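Local coordinates for CrRbcX-IIa (Chlamydomonas reinhardtii, PDB 5BS1), which probably acts as a dimeric assembly chaperone for the carbon-fixing enzyme Rubisco, helping its large subunits come together, at residues 30-38 with 51-59; 1-9 with 16-24. All coordinates share one frame; numbering follows the deposited sequence. Where two conformers were deposited one is given.

Interaction 1 (30-38 with 51-59); sequences ARVVLEQLQ and AYLDLMDFL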
loop_
_atom_site.group_PDB
_atom_site.type_symbol
_atom_site.label_atom_id
_atom_site.label_comp_id
_atom_site.label_asym_id
_atom_site.label_seq_id
_atom_site.Cartn_x
_atom_site.Cartn_y
_atom_site.Cartn_z
ATOM N N ALA A 30 3.765 14.983 -5.806
ATOM C CA ALA A 30 2.874 16.116 -6.000
ATOM C C ALA A 30 2.882 17.038 -4.790
ATOM O O ALA A 30 2.908 18.281 -4.944
ATOM C CB ALA A 30 1.446 15.656 -6.279
ATOM N N ARG A 31 2.828 16.455 -3.588
ATOM C CA ARG A 31 2.896 17.261 -2.371
ATOM C C ARG A 31 4.202 17.989 -2.249
ATOM O O ARG A 31 4.215 19.160 -1.872
ATOM C CB ARG A 31 2.686 16.418 -1.121
ATOM C CG ARG A 31 1.282 15.920 -0.930
ATOM C CD ARG A 31 1.180 15.311 0.467
ATOM N NE ARG A 31 1.079 16.355 1.511
ATOM C CZ ARG A 31 1.692 16.346 2.696
ATOM N NH1 ARG A 31 1.478 17.349 3.544
ATOM N NH2 ARG A 31 2.524 15.376 3.044
ATOM N N VAL A 32 5.305 17.318 -2.562
ATOM C CA VAL A 32 6.639 17.926 -2.536
ATOM C C VAL A 32 6.716 19.113 -3.470
ATOM O O VAL A 32 7.161 20.193 -3.079
ATOM C CB VAL A 32 7.747 16.898 -2.900
ATOM C CG1 VAL A 32 9.080 17.570 -3.236
ATOM C CG2 VAL A 32 7.934 15.907 -1.773
ATOM N N VAL A 33 6.256 18.927 -4.694
ATOM C CA VAL A 33 6.318 19.969 -5.693
ATOM C C VAL A 33 5.401 21.123 -5.312
ATOM O O VAL A 33 5.765 22.269 -5.494
ATOM C CB VAL A 33 6.029 19.392 -7.101
ATOM C CG1 VAL A 33 5.859 20.487 -8.156
ATOM C CG2 VAL A 33 7.180 18.469 -7.518
ATOM N N LEU A 34 4.211 20.837 -4.805
ATOM C CA LEU A 34 3.312 21.928 -4.416
ATOM C C LEU A 34 3.970 22.812 -3.362
ATOM O O LEU A 34 3.873 24.043 -3.433
ATOM C CB LEU A 34 1.978 21.410 -3.903
ATOM C CG LEU A 34 0.864 22.448 -3.679
ATOM C CD1 LEU A 34 0.489 23.166 -4.962
ATOM C CD2 LEU A 34 -0.352 21.737 -3.118
ATOM N N GLU A 35 4.629 22.206 -2.386
ATOM C CA GLU A 35 5.275 22.954 -1.313
ATOM C C GLU A 35 6.389 23.817 -1.886
ATOM O O GLU A 35 6.569 24.980 -1.488
ATOM C CB GLU A 35 5.828 21.982 -0.263
ATOM C CG GLU A 35 6.502 22.613 0.946
ATOM C CD GLU A 35 6.901 21.585 2.007
ATOM O OE1 GLU A 35 8.051 21.114 2.009
ATOM O OE2 GLU A 35 6.056 21.212 2.852
ATOM N N GLN A 36 7.140 23.244 -2.816
ATOM C CA GLN A 36 8.239 23.957 -3.458
ATOM C C GLN A 36 7.758 25.156 -4.248
ATOM O O GLN A 36 8.449 26.172 -4.295
ATOM C CB GLN A 36 9.034 22.997 -4.336
ATOM C CG GLN A 36 9.857 22.039 -3.492
ATOM C CD GLN A 36 10.548 20.971 -4.313
ATOM O OE1 GLN A 36 10.250 20.773 -5.487
ATOM N NE2 GLN A 36 11.482 20.261 -3.684
ATOM N N LEU A 37 6.588 25.041 -4.869
ATOM C CA LEU A 37 6.048 26.111 -5.700
ATOM C C LEU A 37 5.512 27.274 -4.891
ATOM O O LEU A 37 5.312 28.356 -5.442
ATOM C CB LEU A 37 4.956 25.584 -6.637
ATOM C CG LEU A 37 5.458 24.688 -7.758
ATOM C CD1 LEU A 37 4.323 23.979 -8.461
ATOM C CD2 LEU A 37 6.269 25.485 -8.765
ATOM N N GLN A 38 5.240 27.044 -3.619
ATOM C CA GLN A 38 4.815 28.128 -2.736
ATOM C C GLN A 38 5.982 28.735 -1.934
ATOM O O GLN A 38 5.906 29.878 -1.489
ATOM C CB GLN A 38 3.751 27.599 -1.802
ATOM C CG GLN A 38 2.520 27.195 -2.545
ATOM C CD GLN A 38 1.487 26.633 -1.615
ATOM O OE1 GLN A 38 1.426 25.422 -1.388
ATOM N NE2 GLN A 38 0.685 27.515 -1.034
ATOM N N ALA A 51 2.423 26.669 -13.074
ATOM C CA ALA A 51 2.615 25.303 -12.577
ATOM C C ALA A 51 1.882 25.130 -11.248
ATOM O O ALA A 51 1.247 24.115 -11.030
ATOM C CB ALA A 51 4.101 25.007 -12.430
ATOM N N TYR A 52 1.964 26.141 -10.377
ATOM C CA TYR A 52 1.224 26.130 -9.112
ATOM C C TYR A 52 -0.271 26.032 -9.392
ATOM O O TYR A 52 -0.972 25.229 -8.785
ATOM C CB TYR A 52 1.534 27.384 -8.294
ATOM C CG TYR A 52 0.630 27.597 -7.129
ATOM C CD1 TYR A 52 0.772 26.879 -5.974
ATOM C CD2 TYR A 52 -0.430 28.527 -7.203
ATOM C CE1 TYR A 52 -0.095 27.072 -4.902
ATOM C CE2 TYR A 52 -1.287 28.728 -6.133
ATOM C CZ TYR A 52 -1.113 28.012 -4.985
ATOM O OH TYR A 52 -1.964 28.196 -3.894
ATOM N N LEU A 53 -0.783 26.878 -10.286
ATOM C CA LEU A 53 -2.219 26.895 -10.563
ATOM C C LEU A 53 -2.679 25.536 -11.083
ATOM O O LEU A 53 -3.681 25.017 -10.634
ATOM C CB LEU A 53 -2.575 27.986 -11.559
ATOM C CG LEU A 53 -2.357 29.448 -11.147
ATOM C CD1 LEU A 53 -2.607 30.391 -12.309
ATOM C CD2 LEU A 53 -3.252 29.815 -9.975
ATOM N N ASP A 54 -1.883 24.953 -11.979
ATOM C CA ASP A 54 -2.255 23.676 -12.602
ATOM C C ASP A 54 -2.172 22.537 -11.582
ATOM O O ASP A 54 -3.037 21.659 -11.547
ATOM C CB ASP A 54 -1.343 23.365 -13.786
ATOM C CG ASP A 54 -1.562 24.287 -14.982
ATOM O OD1 ASP A 54 -2.633 24.910 -15.087
ATOM O OD2 ASP A 54 -0.656 24.432 -15.828
ATOM N N LEU A 55 -1.154 22.556 -10.732
ATOM C CA LEU A 55 -0.990 21.501 -9.746
ATOM C C LEU A 55 -2.122 21.531 -8.745
ATOM O O LEU A 55 -2.650 20.473 -8.395
ATOM C CB LEU A 55 0.361 21.574 -9.048
ATOM C CG LEU A 55 0.704 20.389 -8.129
ATOM C CD1 LEU A 55 0.535 19.018 -8.809
ATOM C CD2 LEU A 55 2.099 20.524 -7.598
HETATM N N MSE A 56 -2.541 22.744 -8.359
HETATM C CA MSE A 56 -3.695 22.868 -7.461
HETATM C C MSE A 56 -4.915 22.212 -8.132
HETATM O O MSE A 56 -5.650 21.490 -7.470
HETATM C CB MSE A 56 -3.949 24.348 -7.138
HETATM C CG MSE A 56 -2.958 25.058 -6.223
HETATM SE SE MSE A 56 -3.073 24.548 -4.343
HETATM C CE MSE A 56 -4.627 25.713 -3.940
ATOM N N ASP A 57 -5.148 22.463 -9.421
ATOM C CA ASP A 57 -6.270 21.846 -10.166
ATOM C C ASP A 57 -6.182 20.328 -10.159
ATOM O O ASP A 57 -7.159 19.651 -9.840
ATOM C CB ASP A 57 -6.305 22.284 -11.623
ATOM C CG ASP A 57 -6.847 23.680 -11.817
ATOM O OD1 ASP A 57 -7.530 24.183 -10.916
ATOM O OD2 ASP A 57 -6.594 24.259 -12.895
ATOM N N PHE A 58 -5.011 19.800 -10.501
ATOM C CA PHE A 58 -4.856 18.362 -10.658
ATOM C C PHE A 58 -4.885 17.610 -9.352
ATOM O O PHE A 58 -5.338 16.464 -9.324
ATOM C CB PHE A 58 -3.598 18.009 -11.464
ATOM C CG PHE A 58 -3.798 18.134 -12.936
ATOM C CD1 PHE A 58 -4.591 17.227 -13.618
ATOM C CD2 PHE A 58 -3.235 19.180 -13.645
ATOM C CE1 PHE A 58 -4.811 17.356 -14.971
ATOM C CE2 PHE A 58 -3.442 19.307 -14.999
ATOM C CZ PHE A 58 -4.234 18.392 -15.666
ATOM N N LEU A 59 -4.470 18.241 -8.259
ATOM C CA LEU A 59 -4.667 17.633 -6.950
ATOM C C LEU A 59 -6.130 17.541 -6.532
ATOM O O LEU A 59 -6.475 16.773 -5.639
ATOM C CB LEU A 59 -3.847 18.336 -5.889
ATOM C CG LEU A 59 -2.372 17.983 -6.011
ATOM C CD1 LEU A 59 -1.572 18.852 -5.072
ATOM C CD2 LEU A 59 -2.128 16.506 -5.724
#
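Two helices of the all-helical RbcX subunit, 13-38 and 46-59, pack here as a near-antiparallel pair, and the principle at work is knobs-into-holes packing. L34 and L55 each serve as a knob for the other helix. L34 drops among Y52, L55, M56 and L59, its CD1 lying 3.9 Å from SE of selenomethionine M56 while its CD2 meets CD1 of L59 at 3.7 Å. L55 answers from the other side, entering the hole formed by A30, V33, L34 and L37. With CG anti to its backbone N (chi1 -172°), its CD2 reaches down to the opposing main chain, 3.5 Å from N of L34.

The axes of the two segments approach to 9.8 Å, with 144° between their N-to-C directions. At one end CB of A30 abuts CD2 of L59 at 3.7 Å; at the other, L37 sends CD1 against the backbone of Y52, 3.7 Å from its N. The Y52 ring lies against L34, L37 and Q38. L37 CB stands at its edge, and the chain of Q38 meets the ring obliquely, CG 3.5 Å from CE1 of Y52, with amide and ring planes 43° apart. Beyond the pair, V33 also touches helix 80-96 and A30 touches W71 of helix 69-78. The whole is reciprocal knobs-into-holes packing of an antiparallel helix pair within an all-helical fold.

Interaction 2 (1-9 with 16-24); sequences MHIPADSFS and KAAVALRSL
Beyond a first torsion that sets CG anti to its carbonyl carbon (chi1 -68°), K16 runs fully extended, and this carries its chain along the 3-10 turn 3-5 toward the carbonyl side of P4. On the other side of the contact, I3 has CG2 anti to its own N, which lays that methyl on the main chain of helix 13-38, 3.3 Å from N of A17. Together they illustrate how an N-terminal arm folds back along the first helix of an all-helical RbcX subunit, with M1, I3, D6 and S7 each meeting the helix at a different place.

The small side chains of A17 and A20 are consistent with the close approach. I3 sets CG1 against CB of A20 at 3.8 Å. D6 brings its carboxylate to the same alanine, OD2 lying 3.0 Å from CA of A20, a tight contact without a hydrogen bond to the backbone N there. Further along the arm, S7 leans with CB on CG2 of V19. At the opposite end the straight chain of selenomethionine M1 reaches over the helix; its CE comes within 3.8 Å of CD2 of L21 and also touches L24.

The second subunit lies close by: P4 packs on F27 of that chain and L21 on its T102, so both the arm, through P4, and the helix, through L21, take part in the dimer interface. The one hydrogen bond between 1-9 and 16-24, from NZ of K16 to O of P4, spans 3.1 Å, the donor meeting the C=O at 136° and tilted 18° from the carbonyl plane.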
loop_
_atom_site.group_PDB
_atom_site.type_symbol
_atom_site.label_atom_id
_atom_site.label_comp_id
_atom_site.label_asym_id
_atom_site.label_seq_id
_atom_site.Cartn_x
_atom_site.Cartn_y
_atom_site.Cartn_z
HETATM N N MSE A 1 -5.408 4.063 0.283
HETATM C CA MSE A 1 -4.469 3.040 -0.216
HETATM C C MSE A 1 -5.013 1.722 0.233
HETATM O O MSE A 1 -4.834 1.304 1.382
HETATM C CB MSE A 1 -3.067 3.368 0.289
HETATM C CG MSE A 1 -2.013 2.367 -0.155
HETATM SE SE MSE A 1 -0.297 3.074 0.508
HETATM C CE MSE A 1 0.966 1.915 -0.409
ATOM N N HIS A 2 -5.737 1.076 -0.662
ATOM C CA HIS A 2 -6.289 -0.231 -0.408
ATOM C C HIS A 2 -5.672 -1.190 -1.413
ATOM O O HIS A 2 -6.096 -1.285 -2.569
ATOM C CB HIS A 2 -7.830 -0.199 -0.480
ATOM C CG HIS A 2 -8.467 -1.530 -0.233
ATOM N ND1 HIS A 2 -9.344 -2.129 -1.116
ATOM C CD2 HIS A 2 -8.345 -2.388 0.805
ATOM C CE1 HIS A 2 -9.742 -3.288 -0.624
ATOM N NE2 HIS A 2 -9.147 -3.472 0.538
ATOM N N ILE A 3 -4.631 -1.897 -0.986
ATOM C CA ILE A 3 -3.821 -2.638 -1.923
ATOM C C ILE A 3 -4.591 -3.749 -2.653
ATOM O O ILE A 3 -4.399 -3.933 -3.861
ATOM C CB ILE A 3 -2.519 -3.152 -1.263
ATOM C CG1 ILE A 3 -1.696 -1.971 -0.731
ATOM C CG2 ILE A 3 -1.718 -3.996 -2.252
ATOM C CD1 ILE A 3 -0.502 -2.408 0.096
ATOM N N PRO A 4 -5.503 -4.477 -1.977
ATOM C CA PRO A 4 -6.195 -5.529 -2.759
ATOM C C PRO A 4 -6.965 -5.059 -4.003
ATOM O O PRO A 4 -7.196 -5.893 -4.870
ATOM C CB PRO A 4 -7.158 -6.138 -1.759
ATOM C CG PRO A 4 -6.528 -5.890 -0.422
ATOM C CD PRO A 4 -5.713 -4.630 -0.530
ATOM N N ALA A 5 -7.356 -3.780 -4.068
ATOM C CA ALA A 5 -8.067 -3.206 -5.204
ATOM C C ALA A 5 -7.167 -2.612 -6.282
ATOM O O ALA A 5 -7.673 -2.167 -7.317
ATOM C CB ALA A 5 -9.026 -2.127 -4.714
ATOM N N ASP A 6 -5.866 -2.518 -6.023
ATOM C CA ASP A 6 -4.901 -1.995 -6.987
ATOM C C ASP A 6 -4.475 -3.017 -8.032
ATOM O O ASP A 6 -4.748 -4.227 -7.916
ATOM C CB ASP A 6 -3.685 -1.353 -6.273
ATOM C CG ASP A 6 -3.942 0.142 -5.933
ATOM O OD1 ASP A 6 -5.106 0.561 -5.760
ATOM O OD2 ASP A 6 -2.986 0.914 -5.886
ATOM N N SER A 7 -3.851 -2.513 -9.100
ATOM C CA SER A 7 -3.466 -3.336 -10.247
ATOM C C SER A 7 -4.691 -4.079 -10.775
ATOM O O SER A 7 -5.819 -3.558 -10.800
ATOM C CB SER A 7 -2.342 -4.285 -9.830
ATOM O OG SER A 7 -1.743 -5.005 -10.912
ATOM N N PHE A 8 -4.458 -5.280 -11.268
ATOM C CA PHE A 8 -5.530 -6.040 -11.924
ATOM C C PHE A 8 -5.937 -7.233 -11.095
ATOM O O PHE A 8 -5.152 -7.751 -10.312
ATOM C CB PHE A 8 -5.090 -6.441 -13.331
ATOM C CG PHE A 8 -3.847 -7.300 -13.383
ATOM C CD1 PHE A 8 -2.604 -6.729 -13.548
ATOM C CD2 PHE A 8 -3.940 -8.677 -13.347
ATOM C CE1 PHE A 8 -1.480 -7.506 -13.633
ATOM C CE2 PHE A 8 -2.810 -9.466 -13.412
ATOM C CZ PHE A 8 -1.571 -8.882 -13.553
ATOM N N SER A 9 -7.211 -7.659 -11.254
ATOM C CA SER A 9 -7.650 -8.906 -10.675
ATOM C C SER A 9 -6.848 -10.050 -11.306
ATOM O O SER A 9 -6.852 -10.220 -12.528
ATOM C CB SER A 9 -9.158 -9.147 -10.895
ATOM O OG SER A 9 -9.567 -10.369 -10.320
ATOM N N LYS A 16 0.305 -5.976 -6.640
ATOM C CA LYS A 16 -0.673 -5.019 -6.135
ATOM C C LYS A 16 0.001 -3.990 -5.231
ATOM O O LYS A 16 -0.256 -2.802 -5.382
ATOM C CB LYS A 16 -1.816 -5.727 -5.407
ATOM C CG LYS A 16 -2.687 -6.545 -6.330
ATOM C CD LYS A 16 -3.919 -7.069 -5.602
ATOM C CE LYS A 16 -4.812 -7.849 -6.559
ATOM N NZ LYS A 16 -5.888 -8.525 -5.796
ATOM N N ALA A 17 0.865 -4.440 -4.335
ATOM C CA ALA A 17 1.580 -3.546 -3.440
ATOM C C ALA A 17 2.480 -2.605 -4.230
ATOM O O ALA A 17 2.525 -1.419 -3.930
ATOM C CB ALA A 17 2.365 -4.333 -2.411
ATOM N N ALA A 18 3.162 -3.125 -5.236
ATOM C CA ALA A 18 4.077 -2.297 -6.066
ATOM C C ALA A 18 3.303 -1.188 -6.761
ATOM O O ALA A 18 3.720 -0.040 -6.750
ATOM C CB ALA A 18 4.820 -3.174 -7.062
ATOM N N VAL A 19 2.168 -1.522 -7.344
ATOM C CA VAL A 19 1.351 -0.506 -8.057
ATOM C C VAL A 19 0.767 0.521 -7.090
ATOM O O VAL A 19 0.752 1.716 -7.352
ATOM C CB VAL A 19 0.284 -1.184 -8.933
ATOM C CG1 VAL A 19 -0.605 -0.148 -9.569
ATOM C CG2 VAL A 19 0.990 -2.023 -9.989
ATOM N N ALA A 20 0.330 0.051 -5.924
ATOM C CA ALA A 20 -0.162 0.947 -4.881
ATOM C C ALA A 20 0.947 1.898 -4.433
ATOM O O ALA A 20 0.716 3.096 -4.230
ATOM C CB ALA A 20 -0.666 0.144 -3.707
ATOM N N LEU A 21 2.151 1.374 -4.269
ATOM C CA LEU A 21 3.309 2.215 -3.881
ATOM C C LEU A 21 3.596 3.247 -4.969
ATOM O O LEU A 21 3.872 4.410 -4.667
ATOM C CB LEU A 21 4.568 1.394 -3.615
ATOM C CG LEU A 21 4.581 0.601 -2.312
ATOM C CD1 LEU A 21 5.721 -0.370 -2.336
ATOM C CD2 LEU A 21 4.642 1.499 -1.094
ATOM N N ARG A 22 3.497 2.845 -6.233
ATOM C CA ARG A 22 3.726 3.784 -7.324
ATOM C C ARG A 22 2.769 4.951 -7.238
ATOM O O ARG A 22 3.161 6.104 -7.463
ATOM C CB ARG A 22 3.615 3.059 -8.683
ATOM C CG ARG A 22 4.823 2.139 -8.954
ATOM C CD ARG A 22 5.075 1.875 -10.428
ATOM N NE ARG A 22 5.213 3.176 -11.043
ATOM C CZ ARG A 22 4.494 3.677 -12.036
ATOM N NH1 ARG A 22 4.645 4.971 -12.315
ATOM N NH2 ARG A 22 3.697 2.911 -12.785
ATOM N N SER A 23 1.503 4.670 -6.952
ATOM C CA SER A 23 0.502 5.748 -6.787
ATOM C C SER A 23 0.834 6.609 -5.588
ATOM O O SER A 23 0.757 7.848 -5.628
ATOM C CB SER A 23 -0.922 5.221 -6.642
ATOM O OG SER A 23 -1.384 4.687 -7.856
ATOM N N LEU A 24 1.222 5.969 -4.488
ATOM C CA LEU A 24 1.657 6.720 -3.303
ATOM C C LEU A 24 2.820 7.666 -3.628
ATOM O O LEU A 24 2.832 8.833 -3.226
ATOM C CB LEU A 24 2.039 5.759 -2.177
ATOM C CG LEU A 24 2.603 6.405 -0.913
ATOM C CD1 LEU A 24 1.580 7.304 -0.243
ATOM C CD2 LEU A 24 3.146 5.378 0.065
#

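Overall arrangement
Read from the N terminus, the two contacts follow in series, neither nested nor crossed. Interaction 2 closes first, folding the arm 1-9 back onto the early turns of helix 13-38 through a connection of six residues. The same helix then runs on to interaction 1, where its last turns meet helix 46-59, closing a loop of 12 residues, five of them helical and 40-44 not modelled. Helix 13-38 is thus the shared element, with the contacts on opposite sides of the chain's centre, their own centres about 24 Å apart. Its N-terminal part holds the arm beside the second subunit; its C-terminal part pairs with helix 46-59, a worked example of one long helix serving two separate packing tasks.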